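Local coordinates for heat shock protein, putative (Plasmodium falciparum, PDB 1Y6Z) that probably works as an ATP-dependent chaperone of the Hsp90 family that binds unfolded proteins, and is represented here by its middle domain, at residues P5-D10 and R74-R79; V37-E42 and K126-K131; F47-Y52 and G99-E104. All blocks are in the same frame, centred on the assembly; numbering follows the deposited sequence.

Interaction 1 of 3, residues P5-D10 and R74-R79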
# COMPACT_ATOMS: atom_id res chain seq x y z
N PRO B 5 -19.01 24.07 -5.14
CA PRO B 5 -18.20 23.33 -6.10
C PRO B 5 -18.26 21.82 -5.84
O PRO B 5 -18.40 21.40 -4.68
CB PRO B 5 -16.80 23.86 -5.85
CG PRO B 5 -16.77 24.19 -4.40
CD PRO B 5 -18.15 24.78 -4.16
N ILE B 6 -18.09 21.04 -6.90
CA ILE B 6 -18.18 19.57 -6.85
C ILE B 6 -17.38 18.96 -5.68
O ILE B 6 -17.91 18.10 -4.98
CB ILE B 6 -17.81 18.90 -8.20
CG1 ILE B 6 -18.02 17.38 -8.16
CG2 ILE B 6 -16.37 19.21 -8.56
CD1 ILE B 6 -18.08 16.70 -9.56
N TRP B 7 -16.16 19.44 -5.45
CA TRP B 7 -15.24 18.88 -4.43
C TRP B 7 -15.65 19.06 -2.98
O TRP B 7 -14.97 18.52 -2.09
CB TRP B 7 -13.82 19.40 -4.60
CG TRP B 7 -13.66 20.92 -4.44
CD1 TRP B 7 -13.44 21.62 -3.27
CD2 TRP B 7 -13.61 21.88 -5.49
NE1 TRP B 7 -13.31 22.95 -3.54
CE2 TRP B 7 -13.39 23.15 -4.89
CE3 TRP B 7 -13.74 21.80 -6.88
CZ2 TRP B 7 -13.30 24.31 -5.64
CZ3 TRP B 7 -13.65 22.97 -7.63
CH2 TRP B 7 -13.43 24.20 -7.01
N LYS B 8 -16.75 19.80 -2.79
CA LYS B 8 -17.34 20.09 -1.49
C LYS B 8 -18.66 19.35 -1.28
O LYS B 8 -19.10 19.17 -0.14
CB LYS B 8 -17.55 21.60 -1.36
CG LYS B 8 -16.77 22.19 -0.21
CD LYS B 8 -15.31 22.42 -0.55
CE LYS B 8 -14.60 23.02 0.64
NZ LYS B 8 -15.43 24.15 1.17
N GLN B 9 -19.29 18.97 -2.40
CA GLN B 9 -20.40 18.03 -2.39
C GLN B 9 -19.92 16.63 -1.91
O GLN B 9 -18.76 16.26 -2.08
CB GLN B 9 -21.00 17.95 -3.80
CG GLN B 9 -21.24 19.33 -4.47
CD GLN B 9 -22.08 19.24 -5.74
OE1 GLN B 9 -23.14 18.62 -5.76
NE2 GLN B 9 -21.61 19.88 -6.82
N ASP B 10 -20.82 15.87 -1.31
CA ASP B 10 -20.45 14.51 -0.88
C ASP B 10 -20.42 13.60 -2.10
O ASP B 10 -21.35 13.59 -2.88
CB ASP B 10 -21.46 13.98 0.12
CG ASP B 10 -22.84 13.83 -0.49
OD1 ASP B 10 -23.15 14.63 -1.42
OD2 ASP B 10 -23.59 12.90 -0.07
N ARG B 74 -4.79 22.35 -9.90
CA ARG B 74 -5.32 23.69 -9.57
C ARG B 74 -5.53 23.79 -8.05
O ARG B 74 -6.25 22.98 -7.46
CB ARG B 74 -6.67 23.87 -10.26
CG ARG B 74 -6.59 23.87 -11.78
CD ARG B 74 -7.99 23.83 -12.30
NE ARG B 74 -8.72 25.03 -11.89
CZ ARG B 74 -8.75 26.15 -12.62
NH1 ARG B 74 -8.10 26.22 -13.77
NH2 ARG B 74 -9.45 27.20 -12.21
N LEU B 75 -4.87 24.78 -7.44
CA LEU B 75 -5.04 25.06 -6.06
C LEU B 75 -6.18 26.10 -5.82
O LEU B 75 -6.23 27.17 -6.45
CB LEU B 75 -3.75 25.58 -5.44
CG LEU B 75 -4.01 26.16 -4.03
CD1 LEU B 75 -4.05 25.10 -2.94
CD2 LEU B 75 -2.98 27.25 -3.68
N TYR B 76 -7.04 25.77 -4.87
CA TYR B 76 -8.08 26.65 -4.39
C TYR B 76 -7.75 26.83 -2.90
O TYR B 76 -7.22 25.91 -2.24
CB TYR B 76 -9.47 26.04 -4.60
CG TYR B 76 -9.90 25.86 -6.07
CD1 TYR B 76 -9.45 24.77 -6.79
CD2 TYR B 76 -10.74 26.80 -6.73
CE1 TYR B 76 -9.79 24.57 -8.07
CE2 TYR B 76 -11.11 26.60 -8.07
CZ TYR B 76 -10.62 25.46 -8.72
OH TYR B 76 -10.92 25.16 -10.03
N VAL B 77 -8.02 28.02 -2.37
CA VAL B 77 -8.03 28.24 -0.92
C VAL B 77 -9.44 28.75 -0.65
O VAL B 77 -9.95 29.58 -1.42
CB VAL B 77 -6.92 29.23 -0.45
CG1 VAL B 77 -6.93 29.40 1.06
CG2 VAL B 77 -5.54 28.71 -0.85
N LYS B 78 -10.07 28.23 0.39
CA LYS B 78 -11.45 28.59 0.75
C LYS B 78 -12.35 28.75 -0.48
O LYS B 78 -13.18 29.67 -0.55
CB LYS B 78 -11.48 29.87 1.63
CG LYS B 78 -10.51 29.88 2.82
CD LYS B 78 -10.54 31.23 3.56
CE LYS B 78 -9.95 31.12 4.97
NZ LYS B 78 -10.49 32.23 5.86
N ARG B 79 -12.17 27.84 -1.43
CA ARG B 79 -12.93 27.77 -2.71
C ARG B 79 -12.63 28.88 -3.71
O ARG B 79 -13.26 28.96 -4.76
CB ARG B 79 -14.44 27.62 -2.46
CG ARG B 79 -14.75 26.57 -1.41
CD ARG B 79 -16.19 26.58 -0.94
NE ARG B 79 -17.11 26.87 -2.04
CZ ARG B 79 -17.80 27.99 -2.15
NH1 ARG B 79 -18.61 28.18 -3.19
NH2 ARG B 79 -17.69 28.93 -1.22
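Pro5 and Arg79 mark the closest backbone approach, their CA atoms 7.7 Å apart; the 3-10 turn 6-8 lies over strands 47-53 and 98-103 of the mixed sheet of the Hsp90 middle domain and reaches the hairpin 73-77/80-83 through side chains. Lys78 and Arg79 both have left-handed backbone angles, those of a two-residue type I' turn, and the side chain of Arg79 reaches back toward the 3-10 segment. Inside the contact, Trp7 pushes the outer corner of its six-membered ring over one face of Tyr76: Trp7 CH2 stands above the ring centre, 3.5 Å from Tyr76 CE2. The planes meet obliquely, at 41°, with centroids 4.3 Å apart. A chi1 of 62° sets the indole between the backbone N and carbonyl carbon of Trp7, turning it toward the sheet, where its NE1 bonds to Asp102 OD1. The Tyr76 ring is also fixed at its far end, since Arg74 NE donates to Tyr76 OH over 2.9 Å. At the exposed border, the bend at chi3 of Arg79 (37°) brings its guanidinium edge-on to the Pro5 ring. Lys8 NZ rests against Arg79 CD at 3.3 Å; its charge lies near that of Arg79, probably a mildly unfavourable pairing. Arg79 NE, buried by the contact and without a polar partner in the model, abuts Pro5 CD at 3.2 Å.

Interaction 2 of 3, residues V37-E42 and K126-K131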
# COMPACT_ATOMS: atom_id res chain seq x y z
N VAL B 37 -10.17 9.87 -8.26
CA VAL B 37 -10.52 9.66 -6.85
C VAL B 37 -10.82 11.04 -6.23
O VAL B 37 -10.11 12.01 -6.52
CB VAL B 37 -9.38 8.89 -6.07
CG1 VAL B 37 -8.08 9.56 -6.24
CG2 VAL B 37 -9.76 8.70 -4.59
N HIS B 38 -11.86 11.07 -5.40
CA HIS B 38 -12.28 12.29 -4.71
C HIS B 38 -12.06 11.95 -3.22
O HIS B 38 -12.62 10.97 -2.73
CB HIS B 38 -13.75 12.53 -5.02
CG HIS B 38 -14.34 13.71 -4.30
ND1 HIS B 38 -15.69 13.98 -4.33
CD2 HIS B 38 -13.78 14.70 -3.56
CE1 HIS B 38 -15.94 15.08 -3.63
NE2 HIS B 38 -14.80 15.54 -3.17
N PHE B 39 -11.20 12.71 -2.56
CA PHE B 39 -11.02 12.51 -1.14
C PHE B 39 -11.04 13.80 -0.37
O PHE B 39 -10.82 14.89 -0.90
CB PHE B 39 -9.75 11.67 -0.88
CG PHE B 39 -8.48 12.31 -1.29
CD1 PHE B 39 -7.61 12.85 -0.32
CD2 PHE B 39 -8.10 12.36 -2.64
CE1 PHE B 39 -6.41 13.41 -0.67
CE2 PHE B 39 -6.88 12.95 -3.00
CZ PHE B 39 -6.02 13.47 -2.02
N ASN B 40 -11.30 13.66 0.92
CA ASN B 40 -11.40 14.82 1.81
C ASN B 40 -10.61 14.46 3.04
O ASN B 40 -10.71 13.32 3.53
CB ASN B 40 -12.85 15.07 2.17
CG ASN B 40 -13.71 15.39 0.94
OD1 ASN B 40 -13.43 16.32 0.17
ND2 ASN B 40 -14.78 14.60 0.76
N VAL B 41 -9.78 15.39 3.49
CA VAL B 41 -9.08 15.21 4.74
C VAL B 41 -9.60 16.23 5.76
O VAL B 41 -9.72 17.40 5.45
CB VAL B 41 -7.57 15.34 4.55
CG1 VAL B 41 -6.86 15.05 5.84
CG2 VAL B 41 -7.12 14.35 3.48
N GLU B 42 -9.91 15.75 6.97
CA GLU B 42 -10.54 16.58 8.02
C GLU B 42 -9.64 16.67 9.27
O GLU B 42 -9.25 15.65 9.80
CB GLU B 42 -11.91 15.99 8.39
CG GLU B 42 -12.70 15.40 7.19
CD GLU B 42 -12.32 13.95 6.81
OE1 GLU B 42 -13.07 13.34 6.01
OE2 GLU B 42 -11.29 13.41 7.29
N LYS B 126 2.28 14.72 0.17
CA LYS B 126 2.42 13.31 0.51
C LYS B 126 1.12 12.51 0.36
O LYS B 126 1.17 11.41 -0.11
CB LYS B 126 2.95 13.17 1.96
CG LYS B 126 3.66 11.83 2.15
CD LYS B 126 3.79 11.46 3.63
CE LYS B 126 3.77 9.94 3.76
NZ LYS B 126 4.34 9.51 5.07
N ARG B 127 -0.01 13.09 0.76
CA ARG B 127 -1.34 12.45 0.73
C ARG B 127 -1.74 12.28 -0.75
O ARG B 127 -2.33 11.29 -1.15
CB ARG B 127 -2.35 13.40 1.34
CG ARG B 127 -3.01 13.13 2.73
CD ARG B 127 -2.15 12.61 3.81
NE ARG B 127 -2.64 12.95 5.18
CZ ARG B 127 -3.79 12.57 5.75
NH1 ARG B 127 -4.07 12.92 7.02
NH2 ARG B 127 -4.69 11.84 5.08
N ILE B 128 -1.43 13.30 -1.53
CA ILE B 128 -1.69 13.20 -2.98
C ILE B 128 -0.94 12.04 -3.62
O ILE B 128 -1.49 11.31 -4.42
CB ILE B 128 -1.39 14.52 -3.68
CG1 ILE B 128 -2.53 15.49 -3.37
CG2 ILE B 128 -1.34 14.34 -5.21
CD1 ILE B 128 -2.35 16.84 -4.02
N VAL B 129 0.35 11.88 -3.31
CA VAL B 129 1.15 10.83 -3.94
C VAL B 129 0.61 9.46 -3.55
O VAL B 129 0.46 8.56 -4.37
CB VAL B 129 2.64 10.98 -3.57
CG1 VAL B 129 3.49 9.83 -4.13
CG2 VAL B 129 3.12 12.33 -4.04
N LEU B 130 0.33 9.29 -2.26
CA LEU B 130 -0.27 8.07 -1.83
C LEU B 130 -1.66 7.75 -2.47
O LEU B 130 -1.88 6.59 -2.84
CB LEU B 130 -0.22 7.94 -0.30
CG LEU B 130 1.28 8.02 0.16
CD1 LEU B 130 1.48 7.88 1.70
CD2 LEU B 130 2.32 7.10 -0.62
N LYS B 131 -2.55 8.74 -2.62
CA LYS B 131 -3.86 8.50 -3.26
C LYS B 131 -3.62 8.16 -4.74
O LYS B 131 -4.36 7.36 -5.30
CB LYS B 131 -4.79 9.73 -3.14
CG LYS B 131 -5.39 9.89 -1.75
CD LYS B 131 -6.50 8.93 -1.52
CE LYS B 131 -7.07 9.14 -0.12
NZ LYS B 131 -7.97 8.04 0.25
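Packing of Phe39 and Val41 against Arg127, Ile128 and Lys131 is a helix-on-sheet contact in an alpha/beta layered fold: strand 35-41, an outer strand of the mixed sheet, meets helix 121-141 on one face, while helix 16-27 lies on the other. The two segment axes come within 10.8 Å and cross at 145°, roughly antiparallel but well skewed. Phe39 and Lys131 make the largest shares of the contact. Lys131 lays its aliphatic chain across one ring face in a CH-pi interaction, its CG 3.5 Å from the Phe39 ring centroid and only 8° off the normal. A bend at chi2 (-77°) carries the Lys131 chain back over the ring, so that CE passes above Phe39 CG before NZ leaves toward a salt bridge with Glu141 of the second subunit. Ile128 reaches the same ring from its edge, with CG1 4.3 Å from Phe39 CZ. One helical turn before Lys131, Arg127 forms a salt bridge through its NE with Glu195 of the second subunit. Both basic side chains thus cover the strand with their carbon or flat parts, while their charged ends pair with acids of the second subunit, so this packing borders the interface between the two chains. Val41 CG1 lies over the face of the Arg127 guanidinium, 3.7 Å from NH1, and Val41 CG2 is 3.8 Å from NH2.

Interaction 3 of 3, residues F47-Y52 and G99-E104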
# COMPACT_ATOMS: atom_id res chain seq x y z
N PHE B 47 -8.49 19.63 3.81
CA PHE B 47 -8.52 19.90 2.36
C PHE B 47 -9.39 18.84 1.65
O PHE B 47 -9.66 17.76 2.20
CB PHE B 47 -7.10 20.03 1.76
CG PHE B 47 -6.34 18.72 1.66
CD1 PHE B 47 -6.52 17.88 0.55
CD2 PHE B 47 -5.46 18.33 2.66
CE1 PHE B 47 -5.83 16.67 0.46
CE2 PHE B 47 -4.77 17.10 2.58
CZ PHE B 47 -4.93 16.29 1.46
N ASN B 48 -9.85 19.21 0.46
CA ASN B 48 -10.58 18.33 -0.46
C ASN B 48 -9.72 18.13 -1.70
O ASN B 48 -8.97 19.00 -2.07
CB ASN B 48 -11.85 19.01 -0.92
CG ASN B 48 -12.68 19.53 0.22
OD1 ASN B 48 -13.36 18.75 0.92
ND2 ASN B 48 -12.69 20.85 0.39
N SER B 49 -9.81 16.97 -2.35
CA SER B 49 -9.06 16.82 -3.58
C SER B 49 -9.83 15.92 -4.52
O SER B 49 -10.55 15.04 -4.08
CB SER B 49 -7.65 16.29 -3.36
OG SER B 49 -6.82 16.35 -4.55
N ILE B 50 -9.76 16.23 -5.80
CA ILE B 50 -10.22 15.25 -6.80
C ILE B 50 -9.04 15.15 -7.74
O ILE B 50 -8.57 16.20 -8.21
CB ILE B 50 -11.49 15.69 -7.61
CG1 ILE B 50 -12.62 16.17 -6.70
CG2 ILE B 50 -11.92 14.50 -8.54
CD1 ILE B 50 -13.87 16.68 -7.44
N LEU B 51 -8.58 13.93 -8.03
CA LEU B 51 -7.40 13.74 -8.82
C LEU B 51 -7.84 12.84 -9.97
O LEU B 51 -8.59 11.94 -9.75
CB LEU B 51 -6.38 12.97 -7.98
CG LEU B 51 -5.73 13.72 -6.77
CD1 LEU B 51 -4.68 12.68 -6.17
CD2 LEU B 51 -5.04 14.95 -7.27
N TYR B 52 -7.42 13.14 -11.19
CA TYR B 52 -7.80 12.43 -12.41
C TYR B 52 -6.52 11.96 -13.12
O TYR B 52 -5.55 12.68 -13.21
CB TYR B 52 -8.48 13.39 -13.37
CG TYR B 52 -9.86 13.88 -12.91
CD1 TYR B 52 -9.98 15.04 -12.15
CD2 TYR B 52 -11.01 13.17 -13.26
CE1 TYR B 52 -11.26 15.52 -11.74
CE2 TYR B 52 -12.25 13.61 -12.85
CZ TYR B 52 -12.37 14.79 -12.09
OH TYR B 52 -13.65 15.25 -11.75
N GLY B 99 -6.07 17.73 -11.59
CA GLY B 99 -6.89 17.65 -10.40
C GLY B 99 -7.01 18.98 -9.66
O GLY B 99 -6.50 20.02 -10.13
N ILE B 100 -7.69 18.93 -8.53
CA ILE B 100 -7.88 20.11 -7.74
C ILE B 100 -7.51 19.80 -6.31
O ILE B 100 -7.66 18.67 -5.84
CB ILE B 100 -9.35 20.71 -7.88
CG1 ILE B 100 -10.37 19.93 -7.07
CG2 ILE B 100 -9.80 20.84 -9.43
CD1 ILE B 100 -10.50 20.40 -5.57
N VAL B 101 -7.03 20.82 -5.61
CA VAL B 101 -6.94 20.76 -4.15
C VAL B 101 -7.62 22.02 -3.60
O VAL B 101 -7.32 23.13 -4.05
CB VAL B 101 -5.47 20.78 -3.67
CG1 VAL B 101 -5.42 20.77 -2.10
CG2 VAL B 101 -4.68 19.63 -4.24
N ASP B 102 -8.56 21.86 -2.67
CA ASP B 102 -9.10 23.03 -1.97
C ASP B 102 -8.77 22.93 -0.50
O ASP B 102 -9.30 22.07 0.20
CB ASP B 102 -10.60 23.12 -2.13
CG ASP B 102 -11.19 24.44 -1.61
OD1 ASP B 102 -12.39 24.64 -1.80
OD2 ASP B 102 -10.47 25.27 -1.03
N SER B 103 -7.90 23.84 -0.07
CA SER B 103 -7.38 23.94 1.29
C SER B 103 -8.14 24.96 2.14
O SER B 103 -8.56 26.01 1.65
CB SER B 103 -5.90 24.34 1.24
OG SER B 103 -5.24 23.98 2.44
N GLU B 104 -8.31 24.65 3.42
CA GLU B 104 -8.87 25.62 4.39
C GLU B 104 -7.85 26.71 4.79
O GLU B 104 -8.24 27.81 5.21
CB GLU B 104 -9.36 24.88 5.64
CG GLU B 104 -10.37 25.66 6.48
CD GLU B 104 -11.69 25.85 5.76
OE1 GLU B 104 -11.99 27.00 5.38
OE2 GLU B 104 -12.43 24.84 5.57
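Ser49 reaches across to Ile100 and Val101 from the middle of an antiparallel strand pair, 47-52 beside 99-103, in the mixed sheet of the domain. Its CB lies 3.4 Å from Ile100 O. From there chi1 of -170° sends OG anti to the backbone N, and this turns the hydroxyl toward the partner strand, where OG donates to Ile100 O over 2.8 Å. OG also touches the methyl CG2 of Val101 at 3.9 Å. Ile100 O is gripped twice, because Ile50 N also donates to it, at 3.2 Å and with a bent N-H...O angle of 146°; sharing the acceptor with the hydroxyl may account for that longer bond. The return bond from Ile100 N to Ile50 O, 2.9 Å, is straighter. Asn48 and Asp102 form the second hydrogen-bonded pair, exchanging both backbone bonds, the shorter being Asn48 N to Asp102 O at 2.9 Å. The strands run at 173° to each other. On the Ser49 face, Phe47 packs its ring obliquely on Val101, CD1 to CG1 4.1 Å. On the opposite face Ile50 and Ile100 meet through their CG1 atoms at 4.4 Å, and the carboxylate of Asp102 is held by Trp7 on OD1 and by the backbone N of Arg79 on OD2. Both strands are interior, 98-103 being the middle one of the five, with strand 35-41 flanking 47-53 and strand 73-77 flanking 98-103. Helix 121-141 covers the face of Phe47, Leu51 and Val101, with Ile124 and Ile128 on it, while helix 16-27 lies against Ile50 and Ile100 through Tyr19, Phe22 and Phe27.

In the fold
The three contacts share one five-stranded mixed sheet. Interaction 3 joins its inner strands 47-53 and 98-103; interaction 2 involves the adjoining outer strand 35-41, its centre about 8 Å away, and interaction 1 reaches strand 73-77 on the other flank, centred about 6 Å from interaction 3. Interactions 1 and 2 lie about 13 Å apart. Along the chain the order is 5-10, 37-42, 47-52, 74-79, 99-104 and 126-131, so both ends of this run fold back onto the sheet between them. The N-terminal turn and helix 121-141 cover opposite faces: Trp7 O bonds to His38 NE2 on one, and interaction 2 connects the other to the second subunit.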